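Local structure of NAD(FAD)-dependent dehydrogenase, NirB-family (N-terminal domain) (Clostridium acetobutylicum, 3KLJ) at residues F128-Y131 / D135-K138; L137-E142 / C222-V227. The protein catalyses the NADH-dependent reduction of rubredoxin with a bound FAD, feeding electrons through rubredoxin into the dioxygen-scavenging system of an obligate anaerobe. All blocks are in the same frame, centred on the assembly; numbering follows the deposited sequence.

Contact 1. Residues F128-Y131 / D135-K138. With FAD (flavin-adenine dinucleotide), chain B.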
# COMPACT_ATOMS: atom_id res chain seq x y z
N PHE A 128 -13.33 -11.89 4.37
CA PHE A 128 -12.53 -11.67 3.18
C PHE A 128 -11.63 -10.46 3.39
O PHE A 128 -11.92 -9.58 4.20
CB PHE A 128 -13.42 -11.44 1.96
CG PHE A 128 -14.29 -12.63 1.63
CD1 PHE A 128 -15.57 -12.74 2.16
CD2 PHE A 128 -13.82 -13.65 0.81
CE1 PHE A 128 -16.37 -13.84 1.87
CE2 PHE A 128 -14.61 -14.76 0.50
CZ PHE A 128 -15.88 -14.85 1.03
N SER A 129 -10.52 -10.45 2.67
CA SER A 129 -9.78 -9.21 2.46
C SER A 129 -9.28 -9.13 1.04
O SER A 129 -9.20 -10.14 0.35
CB SER A 129 -8.64 -9.02 3.46
OG SER A 129 -8.10 -10.23 3.90
N LEU A 130 -8.99 -7.92 0.61
CA LEU A 130 -8.54 -7.70 -0.74
C LEU A 130 -7.04 -7.40 -0.72
O LEU A 130 -6.61 -6.31 -0.34
CB LEU A 130 -9.32 -6.54 -1.37
CG LEU A 130 -8.95 -6.11 -2.79
CD1 LEU A 130 -9.11 -7.29 -3.75
CD2 LEU A 130 -9.79 -4.91 -3.23
N TYR A 131 -6.26 -8.40 -1.11
CA TYR A 131 -4.84 -8.21 -1.34
C TYR A 131 -4.47 -8.69 -2.74
O TYR A 131 -3.79 -7.97 -3.48
CB TYR A 131 -3.96 -8.91 -0.29
CG TYR A 131 -2.55 -8.37 -0.35
CD1 TYR A 131 -2.23 -7.18 0.30
CD2 TYR A 131 -1.56 -9.00 -1.10
CE1 TYR A 131 -0.96 -6.63 0.22
CE2 TYR A 131 -0.28 -8.47 -1.18
CZ TYR A 131 0.00 -7.27 -0.52
OH TYR A 131 1.26 -6.72 -0.57
N ASP A 135 -8.19 -12.98 -4.30
CA ASP A 135 -9.02 -12.30 -3.30
C ASP A 135 -10.16 -11.55 -3.97
O ASP A 135 -11.33 -11.73 -3.60
CB ASP A 135 -8.19 -11.29 -2.49
CG ASP A 135 -7.34 -11.96 -1.40
OD1 ASP A 135 -6.35 -11.32 -0.97
OD2 ASP A 135 -7.65 -13.08 -0.97
N ALA A 136 -9.82 -10.72 -4.96
CA ALA A 136 -10.81 -9.97 -5.73
C ALA A 136 -11.91 -10.88 -6.26
O ALA A 136 -13.09 -10.58 -6.08
CB ALA A 136 -10.15 -9.20 -6.87
N LEU A 137 -11.53 -11.99 -6.89
CA LEU A 137 -12.49 -12.96 -7.43
C LEU A 137 -13.41 -13.52 -6.35
O LEU A 137 -14.62 -13.60 -6.55
CB LEU A 137 -11.77 -14.10 -8.16
CG LEU A 137 -11.07 -13.85 -9.50
CD1 LEU A 137 -10.63 -15.17 -10.10
CD2 LEU A 137 -11.99 -13.11 -10.47
N LYS A 138 -12.83 -13.93 -5.22
CA LYS A 138 -13.61 -14.43 -4.08
C LYS A 138 -14.62 -13.38 -3.60
O LYS A 138 -15.78 -13.70 -3.31
CB LYS A 138 -12.68 -14.85 -2.94
CG LYS A 138 -11.94 -16.17 -3.17
CD LYS A 138 -11.06 -16.52 -1.97
CE LYS A 138 -9.90 -17.43 -2.37
NZ LYS A 138 -10.34 -18.81 -2.76
PA FAD B . 3.52 -7.11 -3.66
O1A FAD B . 2.74 -7.58 -2.46
O2A FAD B . 2.67 -6.36 -4.66
O5B FAD B . 4.22 -8.36 -4.36
C5B FAD B . 4.95 -9.30 -3.60
C4B FAD B . 4.78 -10.69 -4.21
O4B FAD B . 5.61 -11.62 -3.53
C3B FAD B . 3.34 -11.18 -4.06
O3B FAD B . 2.86 -11.63 -5.31
C2B FAD B . 3.42 -12.33 -3.06
O2B FAD B . 2.53 -13.37 -3.37
C1B FAD B . 4.86 -12.79 -3.22
N9A FAD B . 5.40 -13.46 -2.02
C8A FAD B . 5.13 -13.19 -0.71
N7A FAD B . 5.84 -14.04 0.07
C5A FAD B . 6.56 -14.85 -0.73
C6A FAD B . 7.44 -15.90 -0.45
N6A FAD B . 7.48 -16.43 0.78
N1A FAD B . 8.04 -16.57 -1.50
C2A FAD B . 7.78 -16.21 -2.81
N3A FAD B . 6.90 -15.18 -3.08
C4A FAD B . 6.30 -14.51 -2.05
N1 FAD B . -0.34 1.74 -3.62
C2 FAD B . -0.33 3.06 -4.04
O2 FAD B . 0.73 3.67 -4.05
N3 FAD B . -1.48 3.68 -4.46
C4 FAD B . -2.67 2.99 -4.46
O4 FAD B . -3.69 3.58 -4.83
C4X FAD B . -2.70 1.65 -4.03
N5 FAD B . -3.89 0.93 -4.02
C5X FAD B . -3.91 -0.39 -3.60
C6 FAD B . -5.11 -1.11 -3.59
C7 FAD B . -5.11 -2.45 -3.17
C7M FAD B . -6.40 -3.22 -3.16
C8 FAD B . -3.93 -3.05 -2.76
C8M FAD B . -3.90 -4.49 -2.29
C9 FAD B . -2.74 -2.33 -2.76
C9A FAD B . -2.73 -1.00 -3.19
N10 FAD B . -1.53 -0.28 -3.20
C10 FAD B . -1.52 1.04 -3.61
C1' FAD B . -0.27 -0.92 -2.73
C2' FAD B . 0.59 -1.43 -3.87
O2' FAD B . -0.11 -2.47 -4.53
C3' FAD B . 1.88 -1.95 -3.27
O3' FAD B . 2.61 -0.87 -2.71
C4' FAD B . 2.77 -2.66 -4.27
O4' FAD B . 2.06 -3.73 -4.89
C5' FAD B . 3.96 -3.24 -3.53
O5' FAD B . 4.66 -4.05 -4.43
P FAD B . 5.65 -5.18 -3.88
O1P FAD B . 6.31 -5.86 -5.07
O2P FAD B . 6.61 -4.61 -2.87
O3P FAD B . 4.71 -6.20 -3.07
O HOH W 1 -10.05 -12.82 0.80
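A short-range contact, in which Asp-135 in the first turn of helix 133-146 holds the backbone of Tyr-131, closes the loop between strand 127-128 and that helix, beside the FAD. OD1 of Asp-135 accepts from the backbone N of Tyr-131 at 2.9 Å. The N-H arrives on the anti side of the carboxylate, 22° out of its plane. The same oxygen takes the amide of Ser-132, so two N-H groups hold the carboxylate near the start of the helix, where the dipole would probably help to stabilise its charge. OD2 receives a water 3.0 Å away, which accepts from the N of Ser-129. Tyr-131, with CG anti to its backbone N (chi1 -164°), extends away from Asp-135 and hydrogen-bonds through OH to O1A of the FAD at 2.5 Å, the phosphate oxygen lying in the ring plane. Leu-130 splits its branches: CD1 meets CB of Ala-136 at 3.8 Å, while CD2 touches the flavin methyl C7M. The Phe-128 ring crosses Lys-138 at about a right angle, CE2 3.9 Å from CB of Lys-138. Leu-130 also packs on helices 51-56 and 156-168, and strand 127-128 is an outermost strand of the parallel sheet, next to 222-225.

Contact 2. Residues L137-E142 / C222-V227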
# COMPACT_ATOMS: atom_id res chain seq x y z
N LEU A 137 -11.53 -11.99 -6.89
CA LEU A 137 -12.49 -12.96 -7.43
C LEU A 137 -13.41 -13.52 -6.35
O LEU A 137 -14.62 -13.60 -6.55
CB LEU A 137 -11.77 -14.10 -8.16
CG LEU A 137 -11.07 -13.85 -9.50
CD1 LEU A 137 -10.63 -15.17 -10.10
CD2 LEU A 137 -11.99 -13.11 -10.47
N LYS A 138 -12.83 -13.93 -5.22
CA LYS A 138 -13.61 -14.43 -4.08
C LYS A 138 -14.62 -13.38 -3.60
O LYS A 138 -15.78 -13.70 -3.31
CB LYS A 138 -12.68 -14.85 -2.94
CG LYS A 138 -11.94 -16.17 -3.17
CD LYS A 138 -11.06 -16.52 -1.97
CE LYS A 138 -9.90 -17.43 -2.37
NZ LYS A 138 -10.34 -18.81 -2.76
N ILE A 139 -14.18 -12.12 -3.51
CA ILE A 139 -15.09 -11.03 -3.16
C ILE A 139 -16.16 -10.83 -4.23
O ILE A 139 -17.34 -10.68 -3.90
CB ILE A 139 -14.33 -9.69 -2.89
CG1 ILE A 139 -13.47 -9.82 -1.63
CG2 ILE A 139 -15.33 -8.56 -2.72
CD1 ILE A 139 -12.23 -8.95 -1.62
N LYS A 140 -15.76 -10.83 -5.50
CA LYS A 140 -16.72 -10.69 -6.61
C LYS A 140 -17.89 -11.64 -6.45
O LYS A 140 -19.05 -11.23 -6.52
CB LYS A 140 -16.04 -10.95 -7.96
CG LYS A 140 -15.30 -9.76 -8.57
CD LYS A 140 -15.09 -9.97 -10.06
CE LYS A 140 -16.33 -9.60 -10.85
NZ LYS A 140 -16.28 -10.12 -12.24
N ASP A 141 -17.58 -12.91 -6.19
CA ASP A 141 -18.57 -13.98 -6.15
C ASP A 141 -19.44 -13.97 -4.91
O ASP A 141 -20.64 -14.26 -5.00
CB ASP A 141 -17.91 -15.34 -6.34
CG ASP A 141 -17.46 -15.58 -7.76
OD1 ASP A 141 -16.62 -14.79 -8.26
OD2 ASP A 141 -17.95 -16.54 -8.39
N GLU A 142 -18.86 -13.66 -3.75
CA GLU A 142 -19.67 -13.59 -2.53
C GLU A 142 -20.66 -12.44 -2.59
O GLU A 142 -21.80 -12.58 -2.13
CB GLU A 142 -18.80 -13.51 -1.27
CG GLU A 142 -18.67 -14.82 -0.49
CD GLU A 142 -19.99 -15.35 0.06
OE1 GLU A 142 -20.26 -15.17 1.27
OE2 GLU A 142 -20.75 -15.94 -0.71
N CYS A 222 -21.44 -10.06 2.38
CA CYS A 222 -20.06 -10.49 2.17
C CYS A 222 -19.20 -9.53 3.01
O CYS A 222 -19.24 -8.32 2.80
CB CYS A 222 -19.70 -10.42 0.69
SG CYS A 222 -17.94 -10.41 0.31
N VAL A 223 -18.47 -10.07 3.98
CA VAL A 223 -17.73 -9.22 4.91
C VAL A 223 -16.25 -9.16 4.57
O VAL A 223 -15.55 -10.19 4.50
CB VAL A 223 -18.02 -9.53 6.42
CG1 VAL A 223 -19.45 -10.04 6.62
CG2 VAL A 223 -17.04 -10.53 6.98
N ILE A 224 -15.78 -7.95 4.32
CA ILE A 224 -14.41 -7.70 3.90
C ILE A 224 -13.72 -6.81 4.93
O ILE A 224 -14.19 -5.73 5.23
CB ILE A 224 -14.38 -7.01 2.50
CG1 ILE A 224 -15.34 -7.72 1.54
CG2 ILE A 224 -12.98 -7.00 1.94
CD1 ILE A 224 -16.08 -6.80 0.62
N THR A 225 -12.61 -7.29 5.47
CA THR A 225 -11.83 -6.48 6.39
C THR A 225 -10.75 -5.74 5.61
O THR A 225 -10.06 -6.33 4.80
CB THR A 225 -11.24 -7.31 7.55
OG1 THR A 225 -10.55 -8.45 7.03
CG2 THR A 225 -12.35 -7.77 8.50
N ALA A 226 -10.68 -4.43 5.83
CA ALA A 226 -9.68 -3.57 5.22
C ALA A 226 -9.04 -2.83 6.39
O ALA A 226 -9.37 -1.68 6.68
CB ALA A 226 -10.35 -2.59 4.24
N VAL A 227 -8.15 -3.54 7.09
CA VAL A 227 -7.60 -3.08 8.36
C VAL A 227 -6.07 -3.00 8.29
O VAL A 227 -5.37 -3.22 9.28
CB VAL A 227 -8.08 -3.96 9.56
CG1 VAL A 227 -9.53 -3.65 9.89
CG2 VAL A 227 -7.90 -5.44 9.25
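Ile-139 and Glu-142, on one side of helix 133-146, pack on Cys-222 and Ile-224 of strand 222-225 in the Rossmann-type NADH-binding domain, where the helix lies against a parallel sheet. The short axes run 8.9 Å apart at 149°, so helix and strand are roughly antiparallel, and the contact is made by side chains. With CG1 beside the backbone N (chi1 -66°), Ile-139 turns CG2 anti to that N, and it is CG2 that meets CD1 of Ile-224 at 3.8 Å. Ile-224 has the same first-torsion arrangement (chi1 -46°), and its CG2 takes the other branch of its partner, CD1 of Ile-139, at 4.1 Å. The two side chains cross at a slant. Strand residues 222 and 224 face the helix, whereas Val-223 between them points away from it. The Ile-224 side chain also rests on Leu-161 and Ile-165 of helix 156-168, which lies on the same face of the sheet. One turn on from Ile-139, Glu-142 uses only its aliphatic base here; its chain bends at chi2. The sulfur of Cys-222, swung anti to its own backbone N, is met by CB of Glu-142 at 3.6 Å.

Contacts 1 and 2 are neighbours, their centres about 5 Å apart, and their segments overlap along helix 133-146. Phe-128 joins them: its N lies 2.8 Å from O of Val-223 and its O lies 2.7 Å from N of Thr-225, probable hydrogen bonds that set strand 127-128 beside strand 222-225 at the edge of the parallel sheet. Its ring also packs tightly on the side chain of Glu-142. The FAD belongs to contact 1, through Tyr-131 and Leu-130; contact 2 is set back from it, the side chain of Ile-139 being about 8 Å from the cofactor. Leu-130, which packs on Ile-139 as well, lies between that residue and the flavin.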